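Local structure of putative chromatin binding protein (Chaetomium thermophilum, 6QP0) at residues A[132-143]-A[214-225]. The protein is a tRNA-dependent P-loop ATPase of the KTI12 family that binds ADP and magnesium and is essential for tRNA modification by Elongator. Sequence-based numbering, arbitrary orientation.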
loop_
_atom_site.group_PDB
_atom_site.type_symbol
_atom_site.label_atom_id
_atom_site.label_comp_id
_atom_site.label_asym_id
_atom_site.label_seq_id
_atom_site.Cartn_x
_atom_site.Cartn_y
_atom_site.Cartn_z
ATOM N N LEU A 132 -0.233 -4.490 1.044
ATOM C CA LEU A 132 0.985 -5.160 0.601
ATOM C C LEU A 132 1.281 -4.843 -0.862
ATOM O O LEU A 132 2.411 -4.494 -1.217
ATOM C CB LEU A 132 0.858 -6.669 0.817
ATOM C CG LEU A 132 0.791 -7.127 2.277
ATOM C CD1 LEU A 132 0.285 -8.559 2.373
ATOM C CD2 LEU A 132 2.155 -7.008 2.948
ATOM N N ASN A 133 0.266 -4.944 -1.721
ATOM C CA ASN A 133 0.391 -4.607 -3.139
ATOM C C ASN A 133 1.703 -5.138 -3.710
ATOM O O ASN A 133 2.462 -4.431 -4.374
ATOM C CB ASN A 133 0.274 -3.095 -3.344
ATOM C CG ASN A 133 -1.082 -2.551 -2.923
ATOM O OD1 ASN A 133 -2.102 -3.229 -3.050
ATOM N ND2 ASN A 133 -1.100 -1.320 -2.419
ATOM N N TYR A 134 1.957 -6.419 -3.450
ATOM C CA TYR A 134 3.274 -7.008 -3.637
ATOM C C TYR A 134 3.450 -7.721 -4.970
ATOM O O TYR A 134 4.521 -8.289 -5.210
ATOM C CB TYR A 134 3.565 -7.995 -2.499
ATOM C CG TYR A 134 2.728 -9.255 -2.556
ATOM C CD1 TYR A 134 1.476 -9.311 -1.956
ATOM C CD2 TYR A 134 3.192 -10.389 -3.207
ATOM C CE1 TYR A 134 0.711 -10.463 -2.008
ATOM C CE2 TYR A 134 2.438 -11.540 -3.264
ATOM C CZ TYR A 134 1.198 -11.574 -2.664
ATOM O OH TYR A 134 0.452 -12.727 -2.723
ATOM N N ILE A 135 2.444 -7.712 -5.838
ATOM C CA ILE A 135 2.503 -8.421 -7.112
ATOM C C ILE A 135 2.602 -7.396 -8.231
ATOM O O ILE A 135 1.828 -6.432 -8.270
ATOM C CB ILE A 135 1.284 -9.337 -7.310
ATOM C CG1 ILE A 135 1.107 -10.257 -6.098
ATOM C CG2 ILE A 135 1.447 -10.160 -8.582
ATOM C CD1 ILE A 135 -0.173 -11.065 -6.119
ATOM N N LYS A 136 3.558 -7.605 -9.142
ATOM C CA LYS A 136 3.717 -6.699 -10.275
ATOM C C LYS A 136 2.448 -6.642 -11.114
ATOM O O LYS A 136 2.021 -5.560 -11.535
ATOM C CB LYS A 136 4.908 -7.136 -11.130
ATOM C CG LYS A 136 6.250 -6.996 -10.430
ATOM C CD LYS A 136 7.390 -7.529 -11.283
ATOM C CE LYS A 136 8.722 -7.429 -10.548
ATOM N NZ LYS A 136 9.861 -7.934 -11.367
ATOM N N GLY A 137 1.831 -7.797 -11.370
ATOM C CA GLY A 137 0.579 -7.803 -12.107
ATOM C C GLY A 137 -0.493 -6.973 -11.428
ATOM O O GLY A 137 -1.170 -6.163 -12.067
ATOM N N TRP A 138 -0.662 -7.165 -10.118
ATOM C CA TRP A 138 -1.629 -6.364 -9.375
ATOM C C TRP A 138 -1.281 -4.883 -9.460
ATOM O O TRP A 138 -2.149 -4.043 -9.726
ATOM C CB TRP A 138 -1.687 -6.837 -7.923
ATOM C CG TRP A 138 -2.425 -5.917 -7.005
ATOM C CD1 TRP A 138 -1.935 -5.321 -5.883
ATOM C CD2 TRP A 138 -3.784 -5.482 -7.129
ATOM N NE1 TRP A 138 -2.903 -4.545 -5.295
ATOM C CE2 TRP A 138 -4.049 -4.626 -6.042
ATOM C CE3 TRP A 138 -4.805 -5.735 -8.051
ATOM C CZ2 TRP A 138 -5.288 -4.020 -5.852
ATOM C CZ3 TRP A 138 -6.035 -5.133 -7.861
ATOM C CH2 TRP A 138 -6.266 -4.286 -6.770
ATOM N N ARG A 139 -0.006 -4.544 -9.251
ATOM C CA ARG A 139 0.418 -3.157 -9.404
ATOM C C ARG A 139 0.187 -2.664 -10.827
ATOM O O ARG A 139 -0.033 -1.467 -11.041
ATOM C CB ARG A 139 1.891 -3.003 -9.019
ATOM C CG ARG A 139 2.169 -3.125 -7.520
ATOM C CD ARG A 139 3.560 -2.594 -7.156
ATOM N NE ARG A 139 4.636 -3.371 -7.770
ATOM C CZ ARG A 139 5.289 -4.367 -7.173
ATOM N NH1 ARG A 139 4.992 -4.725 -5.931
ATOM N NH2 ARG A 139 6.250 -5.007 -7.824
ATOM N N TYR A 140 0.226 -3.568 -11.811
ATOM C CA TYR A 140 -0.065 -3.175 -13.184
ATOM C C TYR A 140 -1.552 -2.900 -13.370
ATOM O O TYR A 140 -1.930 -1.978 -14.103
ATOM C CB TYR A 140 0.403 -4.255 -14.157
ATOM C CG TYR A 140 0.028 -3.969 -15.594
ATOM C CD1 TYR A 140 0.792 -3.110 -16.372
ATOM C CD2 TYR A 140 -1.094 -4.555 -16.173
ATOM C CE1 TYR A 140 0.453 -2.842 -17.684
ATOM C CE2 TYR A 140 -1.439 -4.293 -17.485
ATOM C CZ TYR A 140 -0.662 -3.435 -18.235
ATOM O OH TYR A 140 -0.999 -3.167 -19.542
ATOM N N GLN A 141 -2.411 -3.690 -12.718
ATOM C CA GLN A 141 -3.843 -3.416 -12.761
ATOM C C GLN A 141 -4.142 -2.036 -12.191
ATOM O O GLN A 141 -4.894 -1.252 -12.782
ATOM C CB GLN A 141 -4.615 -4.486 -11.986
ATOM C CG GLN A 141 -4.430 -5.912 -12.485
ATOM C CD GLN A 141 -5.243 -6.915 -11.679
ATOM O OE1 GLN A 141 -6.333 -6.603 -11.198
ATOM N NE2 GLN A 141 -4.709 -8.121 -11.519
ATOM N N LEU A 142 -3.552 -1.720 -11.033
ATOM C CA LEU A 142 -3.770 -0.415 -10.419
ATOM C C LEU A 142 -3.261 0.702 -11.315
ATOM O O LEU A 142 -3.894 1.759 -11.427
ATOM C CB LEU A 142 -3.085 -0.362 -9.055
ATOM C CG LEU A 142 -3.648 -1.313 -7.998
ATOM C CD1 LEU A 142 -2.727 -1.404 -6.795
ATOM C CD2 LEU A 142 -5.034 -0.857 -7.571
ATOM N N TYR A 143 -2.113 0.491 -11.958
ATOM C CA TYR A 143 -1.607 1.462 -12.922
ATOM C C TYR A 143 -2.633 1.714 -14.020
ATOM O O TYR A 143 -2.976 2.863 -14.316
ATOM C CB TYR A 143 -0.278 0.963 -13.499
ATOM C CG TYR A 143 0.195 1.676 -14.746
ATOM C CD1 TYR A 143 0.808 2.919 -14.672
ATOM C CD2 TYR A 143 0.045 1.092 -15.997
ATOM C CE1 TYR A 143 1.248 3.567 -15.815
ATOM C CE2 TYR A 143 0.480 1.730 -17.142
ATOM C CZ TYR A 143 1.081 2.966 -17.046
ATOM O OH TYR A 143 1.514 3.601 -18.188
ATOM N N ARG A 214 7.489 -14.346 -1.454
ATOM C CA ARG A 214 6.846 -14.088 -2.734
ATOM C C ARG A 214 6.600 -12.600 -2.990
ATOM O O ARG A 214 5.835 -12.253 -3.896
ATOM C CB ARG A 214 5.532 -14.870 -2.841
ATOM C CG ARG A 214 4.342 -14.324 -2.052
ATOM C CD ARG A 214 3.101 -15.162 -2.359
ATOM N NE ARG A 214 1.900 -14.694 -1.671
ATOM C CZ ARG A 214 1.587 -15.001 -0.416
ATOM N NH1 ARG A 214 2.397 -15.772 0.303
ATOM N NH2 ARG A 214 0.470 -14.531 0.119
ATOM N N TYR A 215 7.241 -11.716 -2.225
ATOM C CA TYR A 215 7.149 -10.288 -2.508
ATOM C C TYR A 215 7.949 -9.964 -3.763
ATOM O O TYR A 215 9.062 -10.461 -3.956
ATOM C CB TYR A 215 7.658 -9.462 -1.325
ATOM C CG TYR A 215 7.562 -7.964 -1.548
ATOM C CD1 TYR A 215 6.438 -7.253 -1.155
ATOM C CD2 TYR A 215 8.598 -7.266 -2.157
ATOM C CE1 TYR A 215 6.343 -5.891 -1.366
ATOM C CE2 TYR A 215 8.516 -5.903 -2.369
ATOM C CZ TYR A 215 7.386 -5.221 -1.971
ATOM O OH TYR A 215 7.298 -3.863 -2.181
ATOM N N GLU A 216 7.369 -9.138 -4.625
ATOM C CA GLU A 216 7.976 -8.766 -5.896
ATOM C C GLU A 216 8.423 -7.314 -5.803
ATOM O O GLU A 216 7.588 -6.405 -5.731
ATOM C CB GLU A 216 6.993 -8.969 -7.046
ATOM C CG GLU A 216 6.425 -10.374 -7.120
ATOM C CD GLU A 216 5.515 -10.566 -8.314
ATOM O OE1 GLU A 216 5.215 -9.567 -8.997
ATOM O OE2 GLU A 216 5.105 -11.716 -8.571
ATOM N N GLU A 217 9.732 -7.099 -5.808
ATOM C CA GLU A 217 10.264 -5.755 -5.655
ATOM C C GLU A 217 9.756 -4.861 -6.778
ATOM O O GLU A 217 9.715 -5.284 -7.943
ATOM C CB GLU A 217 11.793 -5.784 -5.661
ATOM C CG GLU A 217 12.416 -6.598 -4.534
ATOM C CD GLU A 217 12.175 -5.983 -3.169
ATOM O OE1 GLU A 217 11.601 -4.875 -3.110
ATOM O OE2 GLU A 217 12.559 -6.605 -2.155
ATOM N N PRO A 218 9.345 -3.628 -6.481
ATOM C CA PRO A 218 8.993 -2.698 -7.558
ATOM C C PRO A 218 10.179 -2.459 -8.483
ATOM O O PRO A 218 11.316 -2.285 -8.040
ATOM C CB PRO A 218 8.581 -1.424 -6.815
ATOM C CG PRO A 218 8.148 -1.897 -5.471
ATOM C CD PRO A 218 9.033 -3.070 -5.149
ATOM N N ASN A 219 9.896 -2.456 -9.784
ATOM C CA ASN A 219 10.926 -2.319 -10.807
ATOM C C ASN A 219 10.757 -0.993 -11.535
ATOM O O ASN A 219 9.855 -0.859 -12.377
ATOM C CB ASN A 219 10.843 -3.487 -11.795
ATOM C CG ASN A 219 12.026 -3.542 -12.728
ATOM O OD1 ASN A 219 12.765 -2.568 -12.870
ATOM N ND2 ASN A 219 12.214 -4.685 -13.376
ATOM N N PRO A 220 11.590 0.016 -11.257
ATOM C CA PRO A 220 11.455 1.297 -11.973
ATOM C C PRO A 220 11.705 1.192 -13.467
ATOM O O PRO A 220 11.452 2.166 -14.187
ATOM C CB PRO A 220 12.504 2.194 -11.300
ATOM C CG PRO A 220 12.792 1.544 -9.988
ATOM C CD PRO A 220 12.633 0.073 -10.218
ATOM N N MET A 221 12.210 0.057 -13.954
ATOM C CA MET A 221 12.342 -0.135 -15.392
ATOM C C MET A 221 10.977 -0.250 -16.061
ATOM O O MET A 221 10.844 0.049 -17.253
ATOM C CB MET A 221 13.177 -1.383 -15.680
ATOM C CG MET A 221 14.557 -1.376 -15.032
ATOM S SD MET A 221 15.697 -0.211 -15.802
ATOM C CE MET A 221 16.073 -1.064 -17.330
ATOM N N THR A 222 9.962 -0.679 -15.316
ATOM C CA THR A 222 8.618 -0.831 -15.853
ATOM C C THR A 222 7.796 0.420 -15.574
ATOM O O THR A 222 7.934 1.050 -14.522
ATOM C CB THR A 222 7.925 -2.052 -15.245
ATOM O OG1 THR A 222 7.777 -1.869 -13.832
ATOM C CG2 THR A 222 8.736 -3.313 -15.513
ATOM N N ARG A 223 6.929 0.768 -16.529
ATOM C CA ARG A 223 6.143 1.989 -16.425
ATOM C C ARG A 223 5.094 1.923 -15.324
ATOM O O ARG A 223 4.682 2.973 -14.821
ATOM C CB ARG A 223 5.462 2.285 -17.763
ATOM C CG ARG A 223 4.511 1.195 -18.223
ATOM C CD ARG A 223 4.000 1.450 -19.631
ATOM N NE ARG A 223 3.030 0.438 -20.040
ATOM C CZ ARG A 223 3.350 -0.786 -20.452
ATOM N NH1 ARG A 223 2.396 -1.636 -20.802
ATOM N NH2 ARG A 223 4.621 -1.161 -20.511
ATOM N N TRP A 224 4.650 0.729 -14.938
ATOM C CA TRP A 224 3.612 0.613 -13.924
ATOM C C TRP A 224 4.160 0.639 -12.505
ATOM O O TRP A 224 3.392 0.868 -11.563
ATOM C CB TRP A 224 2.796 -0.669 -14.133
ATOM C CG TRP A 224 3.608 -1.920 -14.113
ATOM C CD1 TRP A 224 3.945 -2.661 -13.019
ATOM C CD2 TRP A 224 4.180 -2.588 -15.242
ATOM N NE1 TRP A 224 4.696 -3.747 -13.396
ATOM C CE2 TRP A 224 4.855 -3.725 -14.757
ATOM C CE3 TRP A 224 4.190 -2.335 -16.617
ATOM C CZ2 TRP A 224 5.532 -4.608 -15.596
ATOM C CZ3 TRP A 224 4.862 -3.211 -17.449
ATOM C CH2 TRP A 224 5.524 -4.334 -16.936
ATOM N N ASP A 225 5.460 0.417 -12.326
ATOM C CA ASP A 225 6.093 0.567 -11.023
ATOM C C ASP A 225 6.773 1.918 -10.856
ATOM O O ASP A 225 7.310 2.197 -9.778
ATOM C CB ASP A 225 7.110 -0.554 -10.790
ATOM C CG ASP A 225 6.453 -1.865 -10.405
ATOM O OD1 ASP A 225 5.269 -1.848 -10.006
ATOM O OD2 ASP A 225 7.125 -2.914 -10.492
HETATM O O HOH W 1 9.508 -6.120 -13.217
HETATM O O HOH W 2 1.194 0.809 -9.582
#
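In the P-loop NTPase fold of this N-terminal ATPase domain, the start of helix 136-148 meets the loop between helix 205-213 and strand 228-231. Y134 and R214 touch at the end near the nucleotide, where L132 lies beside K15 of the Walker A loop. R214 NE reaches Y134 OH at 2.7 Å, with the hydroxyl near the guanidinium plane. Y134 OH also bonds E106, and R214 NH2 bonds the carbonyl of Y88. Y134 CB packs against Y215 CD1, while Y215 OH bonds T8 of the central strand 4-9.

E216 makes two bonds around the helix start. Its backbone N donates to Y134 O at 3.0 Å, just before the N-cap residue I135. Its OE1 takes the first-turn amide, K136 N, at 2.6 Å in a nearly straight bond (175°) from above the carboxylate plane. R139 is buried. Its chain bends at chi3 (-64°), bringing NH1 and NH2 end-on to E216 O, and NH1 also reaches N133 O. P218 CG lies over the centre of one guanidinium face. R139 NE forms a salt bridge to D225 OD1 at 2.8 Å, and D225 OD2 accepts from N219 N. A methionine in place of R139 would probably leave the D225 carboxylate without its charged mate and E216 O without both side-chain donors.

Further along the helix, the W224 indole lies between Y140 and its own neighbour T222. Y140 CB sits over its five-membered ring, and the Y140 ring points its edge at the six-membered ring (planes at 89°). W224 CA lies over a face of the Y143 ring, 4.0 Å from the centroid of that ring. One water bridges R139 O and W224 O; another joins K136 NZ, at 2.6 Å, to N219 ND2.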